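Long-range contact in porin (Rhodobacter capsulatus, PDB 2POR), which forms trimeric outer-membrane channels through which small hydrophilic solutes diffuse passively, up to an exclusion limit of about 0.6 kDa: residues Y91-R97 and S289-L295. Numbering follows the deposited sequence.
Sequences YTDLDDR and SDMVADL. With CA (calcium ion), chain C; C8E ((hydroxyethyloxy)tri(ethyloxy)octane), chain F.
The irregular loop 91-97 runs antiparallel to 289-295, with CA atoms 6.5 Å apart between Tyr-91 and Leu-295 and 7.5 Å between Arg-97 and Ser-289. Asp-294 turns its carboxylate toward the loop, CG set between its own backbone N and carbonyl carbon (chi1 68°). Its OD1 accepts from Tyr-91 N at 2.9 Å on the syn side. Asp-294 OD2 takes two bonds: Thr-92 OG1 meets its anti lone pair at 2.7 Å, while Thr-92 N comes from above the carboxylate plane at 3.0 Å, nearly straight. Three donors thus fix the rotation of this buried acid. The Tyr-91 ring lies obliquely beside it, with Tyr-91 OH bonded to Ser-22 O. Leu-94, the centre of an inverse gamma turn, drops into the middle; its CD2 meets Val-292 CG2 at 4.0 Å and its CD1 rests on the Ala-293 backbone. At the other end Arg-97, bent at chi2 (-65°), comes side-on to Asp-290 O, which lies close to the guanidinium plane and accepts from Arg-97 NE at 2.7 Å and from NH2. Val-292 CG1 covers one face of that group. With an alanine at Arg-97 both donors are gone, and Asp-290 O would probably lose its tie to the loop while Val-292 CG1 lost the flat group lying over it. Away from the strand, Asp-93 and Asp-95 both chelate the same calcium ion, each through both carboxylate oxygens; Asn-100, Asp-101 and two waters complete the site. Strand 292-300 closes the 16-stranded porin barrel, bonded to 275-284 on one side and 2-14 on the other; against its inner surface lies the long loop between helix 78-83 and strand 118-125, which in porins folds into the barrel and narrows the channel, while Leu-295 points outward to a bound detergent.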
# COMPACT_ATOMS: atom_id res chain seq x y z
N TYR A 91 21.71 -12.99 -3.90
CA TYR A 91 20.29 -13.13 -3.59
C TYR A 91 19.63 -11.79 -3.41
O TYR A 91 18.42 -11.72 -3.58
CB TYR A 91 20.13 -13.98 -2.33
CG TYR A 91 20.08 -13.29 -0.97
CD1 TYR A 91 18.88 -12.88 -0.46
CD2 TYR A 91 21.24 -13.09 -0.24
CE1 TYR A 91 18.85 -12.28 0.77
CE2 TYR A 91 21.21 -12.48 1.01
CZ TYR A 91 20.00 -12.08 1.49
OH TYR A 91 19.93 -11.46 2.70
N THR A 92 20.34 -10.69 -3.03
CA THR A 92 19.72 -9.37 -2.85
C THR A 92 19.86 -8.52 -4.12
O THR A 92 19.34 -7.42 -4.15
CB THR A 92 20.37 -8.58 -1.65
OG1 THR A 92 21.75 -8.43 -1.98
CG2 THR A 92 20.35 -9.27 -0.33
N ASP A 93 20.50 -9.02 -5.20
CA ASP A 93 20.85 -8.33 -6.44
C ASP A 93 21.86 -7.25 -6.06
O ASP A 93 21.51 -6.09 -5.77
CB ASP A 93 19.61 -7.69 -7.13
CG ASP A 93 19.89 -7.02 -8.46
OD1 ASP A 93 20.98 -7.06 -9.04
OD2 ASP A 93 18.99 -6.38 -9.00
N LEU A 94 23.12 -7.66 -5.97
CA LEU A 94 24.19 -6.80 -5.43
C LEU A 94 24.60 -5.73 -6.41
O LEU A 94 25.63 -5.83 -7.07
CB LEU A 94 25.43 -7.62 -5.08
CG LEU A 94 25.36 -8.54 -3.92
CD1 LEU A 94 26.58 -9.48 -3.95
CD2 LEU A 94 25.26 -7.73 -2.65
N ASP A 95 23.82 -4.67 -6.51
CA ASP A 95 24.11 -3.58 -7.42
C ASP A 95 24.90 -2.43 -6.78
O ASP A 95 25.17 -1.41 -7.39
CB ASP A 95 22.86 -3.01 -7.93
CG ASP A 95 22.16 -3.86 -8.95
OD1 ASP A 95 22.78 -4.60 -9.70
OD2 ASP A 95 20.94 -3.80 -9.03
N ASP A 96 25.27 -2.62 -5.54
CA ASP A 96 25.90 -1.62 -4.71
C ASP A 96 27.19 -1.05 -5.30
O ASP A 96 27.50 0.12 -5.04
CB ASP A 96 26.18 -2.26 -3.34
CG ASP A 96 24.98 -2.90 -2.67
OD1 ASP A 96 24.58 -4.03 -2.99
OD2 ASP A 96 24.43 -2.21 -1.82
N ARG A 97 27.98 -1.78 -6.10
CA ARG A 97 29.23 -1.30 -6.68
C ARG A 97 29.13 -1.04 -8.15
O ARG A 97 30.14 -0.86 -8.85
CB ARG A 97 30.34 -2.33 -6.38
CG ARG A 97 30.72 -2.51 -4.92
CD ARG A 97 31.35 -1.22 -4.35
NE ARG A 97 31.63 -1.42 -2.94
CZ ARG A 97 30.83 -0.99 -1.94
NH1 ARG A 97 29.72 -0.31 -2.19
NH2 ARG A 97 31.06 -1.34 -0.66
N SER A 289 36.17 1.56 -2.65
CA SER A 289 35.40 0.35 -2.75
C SER A 289 35.92 -0.95 -2.17
O SER A 289 36.93 -1.52 -2.60
CB SER A 289 35.08 0.14 -4.23
OG SER A 289 34.35 1.29 -4.65
N ASP A 290 35.19 -1.37 -1.12
CA ASP A 290 35.41 -2.70 -0.55
C ASP A 290 34.33 -3.55 -1.25
O ASP A 290 33.27 -3.04 -1.62
CB ASP A 290 35.12 -2.83 0.94
CG ASP A 290 35.30 -1.57 1.78
OD1 ASP A 290 34.34 -0.78 1.88
OD2 ASP A 290 36.39 -1.44 2.33
N MET A 291 34.60 -4.84 -1.40
CA MET A 291 33.71 -5.80 -2.03
C MET A 291 32.46 -6.04 -1.19
O MET A 291 32.60 -6.22 0.05
CB MET A 291 34.47 -7.07 -2.18
CG MET A 291 33.81 -8.20 -2.93
SD MET A 291 34.83 -9.67 -2.65
CE MET A 291 34.47 -9.98 -0.94
N VAL A 292 31.30 -6.02 -1.87
CA VAL A 292 30.03 -6.41 -1.25
C VAL A 292 29.80 -7.92 -1.53
O VAL A 292 30.38 -8.50 -2.46
CB VAL A 292 28.81 -5.57 -1.79
CG1 VAL A 292 29.05 -4.16 -1.32
CG2 VAL A 292 28.64 -5.61 -3.29
N ALA A 293 29.02 -8.61 -0.72
CA ALA A 293 28.78 -10.03 -0.88
C ALA A 293 27.46 -10.38 -0.23
O ALA A 293 26.96 -9.60 0.61
CB ALA A 293 29.86 -10.85 -0.18
N ASP A 294 26.81 -11.51 -0.55
CA ASP A 294 25.65 -11.93 0.22
C ASP A 294 25.47 -13.44 0.13
O ASP A 294 26.13 -14.06 -0.72
CB ASP A 294 24.40 -11.22 -0.28
CG ASP A 294 23.87 -11.56 -1.66
OD1 ASP A 294 24.07 -12.63 -2.22
OD2 ASP A 294 23.18 -10.71 -2.20
N LEU A 295 24.60 -13.99 0.96
CA LEU A 295 24.32 -15.41 0.93
C LEU A 295 22.95 -15.58 1.53
O LEU A 295 22.71 -15.19 2.68
CB LEU A 295 25.34 -16.17 1.75
CG LEU A 295 25.09 -17.72 1.79
CD1 LEU A 295 25.22 -18.33 0.40
CD2 LEU A 295 26.10 -18.40 2.67
CA CA C . 20.51 -5.48 -10.68
C1 C8E F . 30.71 -16.99 -5.08
C2 C8E F . 29.36 -17.19 -4.35
C3 C8E F . 29.40 -17.22 -2.82
C4 C8E F . 29.56 -15.89 -2.08
C5 C8E F . 29.44 -16.19 -0.60
C6 C8E F . 29.80 -15.02 0.30
C7 C8E F . 30.21 -15.51 1.70
C8 C8E F . 29.06 -15.71 2.70
O9 C8E F . 29.23 -16.58 3.85
C10 C8E F . 29.55 -15.99 5.13
C11 C8E F . 28.52 -15.80 6.27
O12 C8E F . 29.07 -15.56 7.58
C13 C8E F . 28.99 -14.20 8.06
C14 C8E F . 28.46 -13.84 9.47
O15 C8E F . 27.06 -13.83 9.82
C16 C8E F . 26.64 -12.55 10.34
C17 C8E F . 25.32 -12.44 11.09
O18 C8E F . 24.91 -11.17 11.60
C19 C8E F . 24.66 -11.28 13.00
C20 C8E F . 25.69 -10.70 13.97
O21 C8E F . 25.43 -10.98 15.34
O HOH W 1 19.29 -7.02 -12.03
O HOH W 2 18.63 -4.29 -10.98